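Thiol-activated cytolysin (Desulfobulbus propionicus, PDB 6NAL) is a pore-forming toxin of the cholesterol-dependent cytolysin family that probably assembles into rings on membranes and refolds to insert a beta-barrel pore. Local coordinates at residues N157-M160 / L161-C165; I167-L170 / K171-S175; D210-A213 / E214-W218; K113-T117 / F118-R122. One frame throughout, in Å; residues are numbered along the deposited sequence.

Contact 1. Residues N157-M160 / L161-C165; sequences NELM and LKFGC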
loop_
_atom_site.group_PDB
_atom_site.type_symbol
_atom_site.label_atom_id
_atom_site.label_comp_id
_atom_site.label_asym_id
_atom_site.label_seq_id
_atom_site.Cartn_x
_atom_site.Cartn_y
_atom_site.Cartn_z
ATOM N N ASN A 157 -16.083 -11.784 17.505
ATOM C CA ASN A 157 -16.891 -10.567 17.505
ATOM C C ASN A 157 -17.011 -9.975 16.118
ATOM O O ASN A 157 -18.018 -9.337 15.801
ATOM C CB ASN A 157 -16.325 -9.513 18.452
ATOM C CG ASN A 157 -16.700 -9.779 19.910
ATOM O OD1 ASN A 157 -17.876 -10.020 20.259
ATOM N ND2 ASN A 157 -15.694 -9.754 20.764
ATOM N N GLU A 158 -15.982 -10.133 15.300
ATOM C CA GLU A 158 -16.110 -9.702 13.927
ATOM C C GLU A 158 -17.127 -10.582 13.241
ATOM O O GLU A 158 -17.910 -10.096 12.430
ATOM C CB GLU A 158 -14.768 -9.752 13.175
ATOM C CG GLU A 158 -14.750 -8.780 11.940
ATOM C CD GLU A 158 -13.664 -9.050 10.881
ATOM O OE1 GLU A 158 -12.668 -9.757 11.182
ATOM O OE2 GLU A 158 -13.813 -8.553 9.722
ATOM N N LEU A 159 -17.138 -11.873 13.593
ATOM C CA LEU A 159 -18.096 -12.818 13.044
ATOM C C LEU A 159 -19.507 -12.388 13.368
ATOM O O LEU A 159 -20.336 -12.231 12.471
ATOM C CB LEU A 159 -17.845 -14.224 13.597
ATOM C CG LEU A 159 -18.303 -15.373 12.697
ATOM C CD1 LEU A 159 -17.551 -16.665 12.835
ATOM C CD2 LEU A 159 -19.775 -15.671 13.006
HETATM N N MSE A 160 -19.797 -12.169 14.636
HETATM C CA MSE A 160 -21.167 -11.866 15.024
HETATM C C MSE A 160 -21.611 -10.610 14.338
HETATM O O MSE A 160 -22.702 -10.525 13.848
HETATM C CB MSE A 160 -21.307 -11.715 16.519
HETATM C CG MSE A 160 -21.483 -13.050 17.252
HETATM SE SE MSE A 160 -20.957 -12.822 19.141
HETATM C CE MSE A 160 -22.112 -11.353 19.607
ATOM N N LEU A 161 -20.731 -9.625 14.252
ATOM C CA LEU A 161 -21.161 -8.331 13.731
ATOM C C LEU A 161 -21.360 -8.316 12.212
ATOM O O LEU A 161 -22.158 -7.536 11.698
ATOM C CB LEU A 161 -20.134 -7.279 14.117
ATOM C CG LEU A 161 -20.591 -5.860 13.896
ATOM C CD1 LEU A 161 -21.893 -5.575 14.646
ATOM C CD2 LEU A 161 -19.474 -4.887 14.352
ATOM N N LYS A 162 -20.589 -9.088 11.471
ATOM C CA LYS A 162 -20.685 -9.051 10.029
ATOM C C LYS A 162 -21.782 -9.971 9.528
ATOM O O LYS A 162 -22.472 -9.632 8.576
ATOM C CB LYS A 162 -19.342 -9.435 9.434
ATOM C CG LYS A 162 -18.336 -8.302 9.504
ATOM C CD LYS A 162 -17.129 -8.585 8.600
ATOM C CE LYS A 162 -16.298 -7.336 8.321
ATOM N NZ LYS A 162 -15.105 -7.719 7.536
ATOM N N PHE A 163 -22.015 -11.075 10.225
ATOM C CA PHE A 163 -22.929 -12.123 9.817
ATOM C C PHE A 163 -24.208 -12.232 10.639
ATOM O O PHE A 163 -25.055 -13.056 10.301
ATOM C CB PHE A 163 -22.181 -13.455 9.889
ATOM C CG PHE A 163 -21.025 -13.518 8.951
ATOM C CD1 PHE A 163 -19.761 -13.125 9.357
ATOM C CD2 PHE A 163 -21.209 -13.938 7.639
ATOM C CE1 PHE A 163 -18.691 -13.162 8.482
ATOM C CE2 PHE A 163 -20.137 -13.988 6.747
ATOM C CZ PHE A 163 -18.876 -13.585 7.164
ATOM N N GLY A 164 -24.365 -11.474 11.715
ATOM C CA GLY A 164 -25.615 -11.509 12.473
ATOM C C GLY A 164 -26.081 -12.890 12.886
ATOM O O GLY A 164 -27.291 -13.159 12.903
ATOM N N CYS A 165 -25.160 -13.761 13.265
ATOM C CA CYS A 165 -25.524 -15.144 13.519
ATOM C C CYS A 165 -25.396 -15.484 15.003
ATOM O O CYS A 165 -24.924 -14.684 15.824
ATOM C CB CYS A 165 -24.652 -16.076 12.671
ATOM S SG CYS A 165 -22.900 -15.978 13.116
#

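Contact 2. Residues I167-L170 / K171-S175; sequences ISYL and KQKLS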
loop_
_atom_site.group_PDB
_atom_site.type_symbol
_atom_site.label_atom_id
_atom_site.label_comp_id
_atom_site.label_asym_id
_atom_site.label_seq_id
_atom_site.Cartn_x
_atom_site.Cartn_y
_atom_site.Cartn_z
ATOM N N ILE A 167 -23.554 -17.224 17.514
ATOM C CA ILE A 167 -22.218 -17.791 17.642
ATOM C C ILE A 167 -22.277 -19.157 18.303
ATOM O O ILE A 167 -21.556 -20.089 17.920
ATOM C CB ILE A 167 -21.310 -16.839 18.440
ATOM C CG1 ILE A 167 -19.848 -17.180 18.118
ATOM C CG2 ILE A 167 -21.592 -16.963 19.958
ATOM C CD1 ILE A 167 -19.325 -16.578 16.824
ATOM N N SER A 168 -23.115 -19.282 19.327
ATOM C CA SER A 168 -23.200 -20.521 20.075
ATOM C C SER A 168 -23.483 -21.696 19.149
ATOM O O SER A 168 -22.782 -22.709 19.194
ATOM C CB SER A 168 -24.280 -20.390 21.142
ATOM O OG SER A 168 -24.835 -21.658 21.450
ATOM N N TYR A 169 -24.510 -21.574 18.296
ATOM C CA TYR A 169 -24.819 -22.615 17.310
ATOM C C TYR A 169 -23.632 -22.871 16.382
ATOM O O TYR A 169 -23.216 -24.017 16.156
ATOM C CB TYR A 169 -26.050 -22.191 16.499
ATOM C CG TYR A 169 -26.533 -23.185 15.445
ATOM C CD1 TYR A 169 -27.304 -24.284 15.805
ATOM C CD2 TYR A 169 -26.242 -22.999 14.084
ATOM C CE1 TYR A 169 -27.759 -25.179 14.860
ATOM C CE2 TYR A 169 -26.694 -23.897 13.126
ATOM C CZ TYR A 169 -27.448 -24.984 13.519
ATOM O OH TYR A 169 -27.898 -25.883 12.587
ATOM N N LEU A 170 -23.062 -21.799 15.848
ATOM C CA LEU A 170 -22.028 -21.944 14.841
ATOM C C LEU A 170 -20.748 -22.483 15.443
ATOM O O LEU A 170 -19.949 -23.089 14.728
ATOM C CB LEU A 170 -21.763 -20.604 14.178
ATOM C CG LEU A 170 -21.136 -20.631 12.796
ATOM C CD1 LEU A 170 -22.174 -21.060 11.810
ATOM C CD2 LEU A 170 -20.604 -19.242 12.499
ATOM N N LYS A 171 -20.521 -22.251 16.742
ATOM C CA LYS A 171 -19.350 -22.829 17.397
ATOM C C LYS A 171 -19.502 -24.335 17.528
ATOM O O LYS A 171 -18.532 -25.083 17.292
ATOM C CB LYS A 171 -19.105 -22.139 18.753
ATOM C CG LYS A 171 -18.235 -20.845 18.537
ATOM C CD LYS A 171 -17.455 -20.470 19.809
ATOM C CE LYS A 171 -18.388 -20.247 20.988
ATOM N NZ LYS A 171 -17.648 -20.050 22.275
ATOM N N GLN A 172 -20.699 -24.793 17.933
ATOM C CA GLN A 172 -20.985 -26.221 17.951
ATOM C C GLN A 172 -20.686 -26.852 16.597
ATOM O O GLN A 172 -19.859 -27.766 16.487
ATOM C CB GLN A 172 -22.447 -26.507 18.345
ATOM C CG GLN A 172 -22.737 -28.005 18.551
ATOM C CD GLN A 172 -24.040 -28.489 17.885
ATOM O OE1 GLN A 172 -24.923 -27.684 17.552
ATOM N NE2 GLN A 172 -24.163 -29.816 17.699
ATOM N N LYS A 173 -21.361 -26.384 15.550
ATOM C CA LYS A 173 -21.437 -27.136 14.302
ATOM C C LYS A 173 -20.171 -26.979 13.454
ATOM O O LYS A 173 -19.604 -27.973 12.978
ATOM C CB LYS A 173 -22.683 -26.692 13.529
ATOM C CG LYS A 173 -24.037 -26.893 14.256
ATOM C CD LYS A 173 -24.594 -28.331 14.130
ATOM C CE LYS A 173 -25.944 -28.504 14.837
ATOM N NZ LYS A 173 -26.630 -29.799 14.484
ATOM N N LEU A 174 -19.705 -25.742 13.254
ATOM C CA LEU A 174 -18.516 -25.512 12.433
ATOM C C LEU A 174 -17.226 -25.699 13.207
ATOM O O LEU A 174 -16.145 -25.568 12.617
ATOM C CB LEU A 174 -18.493 -24.095 11.856
ATOM C CG LEU A 174 -19.402 -23.822 10.665
ATOM C CD1 LEU A 174 -19.308 -22.387 10.218
ATOM C CD2 LEU A 174 -19.095 -24.772 9.518
ATOM N N SER A 175 -17.311 -25.948 14.512
ATOM C CA SER A 175 -16.133 -26.077 15.365
ATOM C C SER A 175 -15.168 -24.903 15.140
ATOM O O SER A 175 -14.097 -25.012 14.536
ATOM C CB SER A 175 -15.478 -27.435 15.117
ATOM O OG SER A 175 -14.711 -27.839 16.234
#

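Contact 3. Residues D210-A213 / E214-W218; sequences DIFA and ESTTW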
loop_
_atom_site.group_PDB
_atom_site.type_symbol
_atom_site.label_atom_id
_atom_site.label_comp_id
_atom_site.label_asym_id
_atom_site.label_seq_id
_atom_site.Cartn_x
_atom_site.Cartn_y
_atom_site.Cartn_z
ATOM N N ASP A 210 -52.128 -2.871 27.512
ATOM C CA ASP A 210 -53.080 -3.802 26.890
ATOM C C ASP A 210 -52.481 -5.167 26.526
ATOM O O ASP A 210 -53.233 -6.116 26.275
ATOM C CB ASP A 210 -53.693 -3.210 25.603
ATOM C CG ASP A 210 -54.455 -1.889 25.835
ATOM O OD1 ASP A 210 -54.368 -1.298 26.949
ATOM O OD2 ASP A 210 -55.140 -1.441 24.882
ATOM N N ILE A 211 -51.155 -5.288 26.447
ATOM C CA ILE A 211 -50.536 -6.592 26.234
ATOM C C ILE A 211 -50.695 -7.506 27.438
ATOM O O ILE A 211 -50.614 -8.737 27.285
ATOM C CB ILE A 211 -49.045 -6.427 25.893
ATOM C CG1 ILE A 211 -48.414 -7.746 25.470
ATOM C CG2 ILE A 211 -48.235 -5.861 27.090
ATOM C CD1 ILE A 211 -48.535 -8.038 24.011
ATOM N N PHE A 212 -50.916 -6.951 28.629
ATOM C CA PHE A 212 -51.013 -7.796 29.807
ATOM C C PHE A 212 -52.461 -8.202 30.105
ATOM O O PHE A 212 -53.419 -7.484 29.808
ATOM C CB PHE A 212 -50.382 -7.074 30.988
ATOM C CG PHE A 212 -48.939 -6.706 30.756
ATOM C CD1 PHE A 212 -47.968 -7.685 30.700
ATOM C CD2 PHE A 212 -48.568 -5.379 30.568
ATOM C CE1 PHE A 212 -46.626 -7.347 30.491
ATOM C CE2 PHE A 212 -47.234 -5.016 30.353
ATOM C CZ PHE A 212 -46.254 -6.000 30.335
ATOM N N ALA A 213 -52.612 -9.403 30.643
ATOM C CA ALA A 213 -53.899 -9.791 31.223
ATOM C C ALA A 213 -54.290 -8.842 32.357
ATOM O O ALA A 213 -53.436 -8.258 33.049
ATOM C CB ALA A 213 -53.835 -11.230 31.745
ATOM N N GLU A 214 -55.603 -8.716 32.561
ATOM C CA GLU A 214 -56.120 -7.793 33.568
ATOM C C GLU A 214 -55.624 -8.125 34.965
ATOM O O GLU A 214 -55.509 -7.221 35.802
ATOM C CB GLU A 214 -57.643 -7.801 33.548
ATOM C CG GLU A 214 -58.257 -6.829 32.543
ATOM C CD GLU A 214 -59.775 -6.787 32.619
ATOM O OE1 GLU A 214 -60.416 -7.688 32.025
ATOM O OE2 GLU A 214 -60.316 -5.857 33.270
ATOM N N SER A 215 -55.297 -9.399 35.222
ATOM C CA SER A 215 -54.786 -9.809 36.526
ATOM C C SER A 215 -53.360 -9.361 36.806
ATOM O O SER A 215 -52.960 -9.351 37.977
ATOM C CB SER A 215 -54.824 -11.327 36.664
ATOM O OG SER A 215 -54.407 -11.975 35.476
ATOM N N THR A 216 -52.575 -9.041 35.780
ATOM C CA THR A 216 -51.152 -8.726 35.951
ATOM C C THR A 216 -50.994 -7.331 36.545
ATOM O O THR A 216 -51.739 -6.411 36.223
ATOM C CB THR A 216 -50.405 -8.802 34.600
ATOM O OG1 THR A 216 -50.398 -10.146 34.104
ATOM C CG2 THR A 216 -48.945 -8.352 34.743
ATOM N N THR A 217 -50.019 -7.171 37.406
ATOM C CA THR A 217 -49.806 -5.892 38.071
ATOM C C THR A 217 -48.383 -5.427 37.812
ATOM O O THR A 217 -47.525 -6.202 37.380
ATOM C CB THR A 217 -50.031 -5.996 39.590
ATOM O OG1 THR A 217 -49.207 -7.040 40.111
ATOM C CG2 THR A 217 -51.480 -6.303 39.929
ATOM N N TRP A 218 -48.144 -4.149 38.105
ATOM C CA TRP A 218 -46.801 -3.609 38.007
ATOM C C TRP A 218 -45.854 -4.453 38.837
ATOM O O TRP A 218 -44.728 -4.746 38.419
ATOM C CB TRP A 218 -46.744 -2.141 38.466
ATOM C CG TRP A 218 -45.327 -1.626 38.353
ATOM C CD1 TRP A 218 -44.472 -1.342 39.372
ATOM C CD2 TRP A 218 -44.592 -1.408 37.145
ATOM N NE1 TRP A 218 -43.254 -0.935 38.879
ATOM C CE2 TRP A 218 -43.300 -0.975 37.514
ATOM C CE3 TRP A 218 -44.901 -1.525 35.790
ATOM C CZ2 TRP A 218 -42.319 -0.671 36.579
ATOM C CZ3 TRP A 218 -43.910 -1.202 34.855
ATOM C CH2 TRP A 218 -42.640 -0.789 35.261
#

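Contact 4. Residues K113-T117 / F118-R122; sequences KVVPT and FANVR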
loop_
_atom_site.group_PDB
_atom_site.type_symbol
_atom_site.label_atom_id
_atom_site.label_comp_id
_atom_site.label_asym_id
_atom_site.label_seq_id
_atom_site.Cartn_x
_atom_site.Cartn_y
_atom_site.Cartn_z
ATOM N N LYS A 113 -55.516 -13.422 15.929
ATOM C CA LYS A 113 -55.431 -12.769 17.222
ATOM C C LYS A 113 -55.396 -13.882 18.250
ATOM O O LYS A 113 -56.265 -14.745 18.243
ATOM C CB LYS A 113 -56.618 -11.832 17.440
ATOM C CG LYS A 113 -56.330 -10.593 18.276
ATOM C CD LYS A 113 -57.633 -9.860 18.561
ATOM C CE LYS A 113 -57.585 -8.394 18.123
ATOM N NZ LYS A 113 -56.484 -7.618 18.795
ATOM N N VAL A 114 -54.388 -13.894 19.107
ATOM C CA VAL A 114 -54.308 -14.866 20.189
ATOM C C VAL A 114 -53.453 -14.281 21.306
ATOM O O VAL A 114 -52.734 -13.283 21.127
ATOM C CB VAL A 114 -53.733 -16.221 19.724
ATOM C CG1 VAL A 114 -52.336 -16.054 19.195
ATOM C CG2 VAL A 114 -53.751 -17.211 20.885
ATOM N N VAL A 115 -53.525 -14.904 22.473
ATOM C CA VAL A 115 -52.624 -14.518 23.560
ATOM C C VAL A 115 -51.208 -14.957 23.198
ATOM O O VAL A 115 -50.979 -16.148 22.945
ATOM C CB VAL A 115 -53.073 -15.105 24.909
ATOM C CG1 VAL A 115 -54.513 -14.671 25.202
ATOM C CG2 VAL A 115 -52.943 -16.597 24.914
ATOM N N PRO A 116 -50.231 -14.039 23.149
ATOM C CA PRO A 116 -48.903 -14.418 22.650
ATOM C C PRO A 116 -48.200 -15.406 23.550
ATOM O O PRO A 116 -47.528 -15.041 24.518
ATOM C CB PRO A 116 -48.133 -13.096 22.612
ATOM C CG PRO A 116 -49.169 -12.016 22.719
ATOM C CD PRO A 116 -50.268 -12.625 23.557
ATOM N N THR A 117 -48.349 -16.674 23.226
ATOM C CA THR A 117 -47.560 -17.737 23.843
ATOM C C THR A 117 -46.949 -18.579 22.728
ATOM O O THR A 117 -47.425 -18.585 21.580
ATOM C CB THR A 117 -48.378 -18.620 24.765
ATOM O OG1 THR A 117 -49.168 -19.477 23.942
ATOM C CG2 THR A 117 -49.320 -17.709 25.656
ATOM N N PHE A 118 -45.780 -19.134 23.023
ATOM C CA PHE A 118 -45.086 -19.932 22.023
ATOM C C PHE A 118 -46.011 -20.966 21.388
ATOM O O PHE A 118 -46.055 -21.114 20.163
ATOM C CB PHE A 118 -43.879 -20.606 22.662
ATOM C CG PHE A 118 -43.005 -21.334 21.666
ATOM C CD1 PHE A 118 -42.563 -20.706 20.499
ATOM C CD2 PHE A 118 -42.640 -22.634 21.874
ATOM C CE1 PHE A 118 -41.768 -21.378 19.563
ATOM C CE2 PHE A 118 -41.859 -23.302 20.945
ATOM C CZ PHE A 118 -41.426 -22.667 19.784
ATOM N N ALA A 119 -46.765 -21.696 22.209
ATOM C CA ALA A 119 -47.602 -22.754 21.651
ATOM C C ALA A 119 -48.732 -22.166 20.817
ATOM O O ALA A 119 -49.089 -22.706 19.765
ATOM C CB ALA A 119 -48.142 -23.639 22.766
ATOM N N ASN A 120 -49.283 -21.039 21.249
ATOM C CA ASN A 120 -50.321 -20.376 20.463
ATOM C C ASN A 120 -49.761 -19.719 19.198
ATOM O O ASN A 120 -50.361 -19.825 18.113
ATOM C CB ASN A 120 -51.039 -19.360 21.354
ATOM C CG ASN A 120 -51.997 -20.033 22.357
ATOM O OD1 ASN A 120 -52.271 -21.236 22.271
ATOM N ND2 ASN A 120 -52.506 -19.253 23.297
ATOM N N VAL A 121 -48.618 -19.030 19.295
ATOM C CA VAL A 121 -48.130 -18.393 18.091
ATOM C C VAL A 121 -47.708 -19.463 17.111
ATOM O O VAL A 121 -47.964 -19.346 15.922
ATOM C CB VAL A 121 -46.973 -17.428 18.369
ATOM C CG1 VAL A 121 -46.388 -16.873 17.098
ATOM C CG2 VAL A 121 -47.521 -16.223 19.220
ATOM N N ARG A 122 -47.089 -20.541 17.594
ATOM C CA ARG A 122 -46.593 -21.568 16.689
ATOM C C ARG A 122 -47.748 -22.242 15.955
ATOM O O ARG A 122 -47.726 -22.395 14.732
ATOM C CB ARG A 122 -45.772 -22.590 17.469
ATOM C CG ARG A 122 -45.150 -23.701 16.578
ATOM C CD ARG A 122 -44.168 -24.626 17.345
ATOM N NE ARG A 122 -44.715 -25.045 18.644
ATOM C CZ ARG A 122 -44.067 -25.779 19.547
ATOM N NH1 ARG A 122 -42.826 -26.183 19.308
ATOM N NH2 ARG A 122 -44.652 -26.094 20.700
#

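Contact 1. Residues N157-M160 / L161-C165
Leu161 N donates to Asn157 O at 3.1 Å, and its CB sits close to that same oxygen; the leucine side chain then leads off to Tyr55 and Phe59 of strand 44-59. Lys162 carries the main side-chain contact. Its chain is extended from CG onward and runs alongside the equally extended Glu158, both pointing the same way, until NZ meets Glu158 OE2 at 2.7 Å, nearly along the C-O axis. This is an i to i+4 salt bridge on one flank of the helix. The ammonium is further held by Ser151 OG and by a cation-pi contact with Tyr55, while Glu158 OE1 accepts from Tyr154 N, so both ends of the pair are pinned. A bound imidazole, probably from the crystallisation liquor, lies near the Glu158 side chain. The helix, 156-163, belongs to the helical cluster between strands 147-152 and 187-202, which by analogy with other family members is probably one of the two that unfurl into membrane-spanning hairpins. Phe163 N bonds to Leu159 O at 3.0 Å, and that oxygen also lies at the edge of the Phe163 ring, in its plane; Leu159 CG packs on Phe163 CD1 at 4.3 Å. Gly164, with positive phi (52°), turns the chain out of the helix while its N still reaches Met160 O (2.9 Å). Cys165 follows, its SG beside Leu159 CD2 at a spacing short enough to be doubtful.

Contact 2. Residues I167-L170 / K171-S175
Ile167 meets Lys171 one helical turn on: Lys171 N donates to Ile167 O at 2.7 Å, and the aliphatic start of the lysine passes the isoleucine at an angle, Ile167 CG1 to Lys171 CG 4.0 Å. Beyond that the lysine bends and its end leads away, while Ile167 also packs on Leu159 and Met160 of the preceding helix. Ser168 contributes through its backbone, its O receiving Gln172 N in a nearly straight bond (3.2 Å, 171°), with the side chain turned from the contact. Tyr169 makes the aromatic part. Lys173 CG stands over one ring face in a CH-pi contact, 4.1 Å from the centroid and displaced toward the rim. A bend in the lysine at its second torsion (chi2 -82°) brings Lys173 CE back to the hydroxyl end of the ring, 3.8 Å from Tyr169 CE1. The NZ end goes on to a salt bridge with Glu298, whose OE1 also takes a weak hydrogen bond from Tyr169 OH. Leu170 closes the turn: its CD1 meets Leu174 CD1 at 3.5 Å, the two leucines side by side and pointing the same way into Val292 and Phe245 of the central antiparallel sheet. Helix 167-174 is thus two-sided, apolar against the strands and polar outward, as suits a helix of the cluster that in this family probably refolds into a hairpin. The salt bridge to Glu298 holds the polar end of the Tyr169-Lys173 CH-pi pair, and the weak tyrosine bond adds a little.

Contact 3. Residues D210-A213 / E214-W218
Ala213 and Thr216 are joined by the one hydrogen bond across this corner: Thr216 N donates to Ala213 O at 3.0 Å with a fairly straight N-H (158°). Van der Waals packing comes next. Phe212 CB lies against Thr216 CB at 4.0 Å, while the aromatic ring swings off toward Ile7, Leu76 and Leu221; within its own segment the CG2 methyl of Ile211 sits 3.4 Å over the centre of one face of the Phe212 ring. A looser contact sets the methyl of Ala213, CB, 3.8 Å from the hydroxyl oxygen OG of Ser215. The shape is a type I beta turn, Ala213 to Thr216, in the loop that follows strand 187-202, and it delivers the chain to Thr217, the N-cap of helix 218-224. Polar links then run outward from the turn. Thr216 OG1, set beside its backbone N (chi1 -66°), bonds to Asp94 O, and Ala213 makes a backbone hydrogen bond with the same Asp94. The carbonyls of Phe212 and Glu214 accept from Arg4 NH2 and Asn3 ND2 of the N-terminal helix 2-12.

Contact 4. Residues K113-T117 / F118-R122
Thr117 caps helix 118-133 by accepting from Asn120 N: the N-H meets Thr117 OG1 at 3.1 Å, and the hydroxyl oxygen also comes within 3.2 Å of Asn120 CB. With chi1 at 75° OG1 sits between its own backbone N and carbonyl carbon, which turns it inward over the first helical turn. The first regular bond of the helix follows, Val121 N to Thr117 O at 2.6 Å, short and nearly linear (170°). The Asn120 side chain reaches back to the incoming segment, where its ND2 makes a weak hydrogen bond to Val115 O at 3.5 Å. That nitrogen is squeezed between two valine methyls, Val114 CG2 at 3.4 Å from Asn120 ND2 and Val115 CG2 at a spacing so short that it is best treated with caution. Val121 CG2 covers Pro116 CA at 4.1 Å. Within the helix, Phe118 CE2 lies 3.4 Å above one face of the Arg122 guanidinium, toward its rim. In the next shell, Val114 is paired through its backbone with Val98, so the strand end is fixed in its sheet, and Pro116 O receives both Lys95 NZ and Tyr72 OH. The strand-to-helix corner is therefore bonded from both directions: the threonine hydroxyl takes up a helix N-H that has no earlier turn to serve it, and the asparagine amide ties the helix, loosely, to the loop just after strand 110-114.

Along the chain the order is contact 4, then 1, 2 and 3, all within the thiol-activated cytolysin part of the chain. Contacts 1 and 2 sit on consecutive helices, 156-163 and 167-174, their centres about 13 Å apart, and they touch: Leu159 CD2 lies 3.7 Å from Leu170 CD2, so the two helices share one greasy face on the central sheet. Contacts 3 and 4, centres about 16 Å apart, meet through Ile211 and Pro116 toward the N-terminal end of the molecule. The two pairs are separate, 30 to 39 Å between centres. Between contacts 2 and 3 the chain passes through helix 178-183 and strand 187-202, leaving the probably refolding helical cluster.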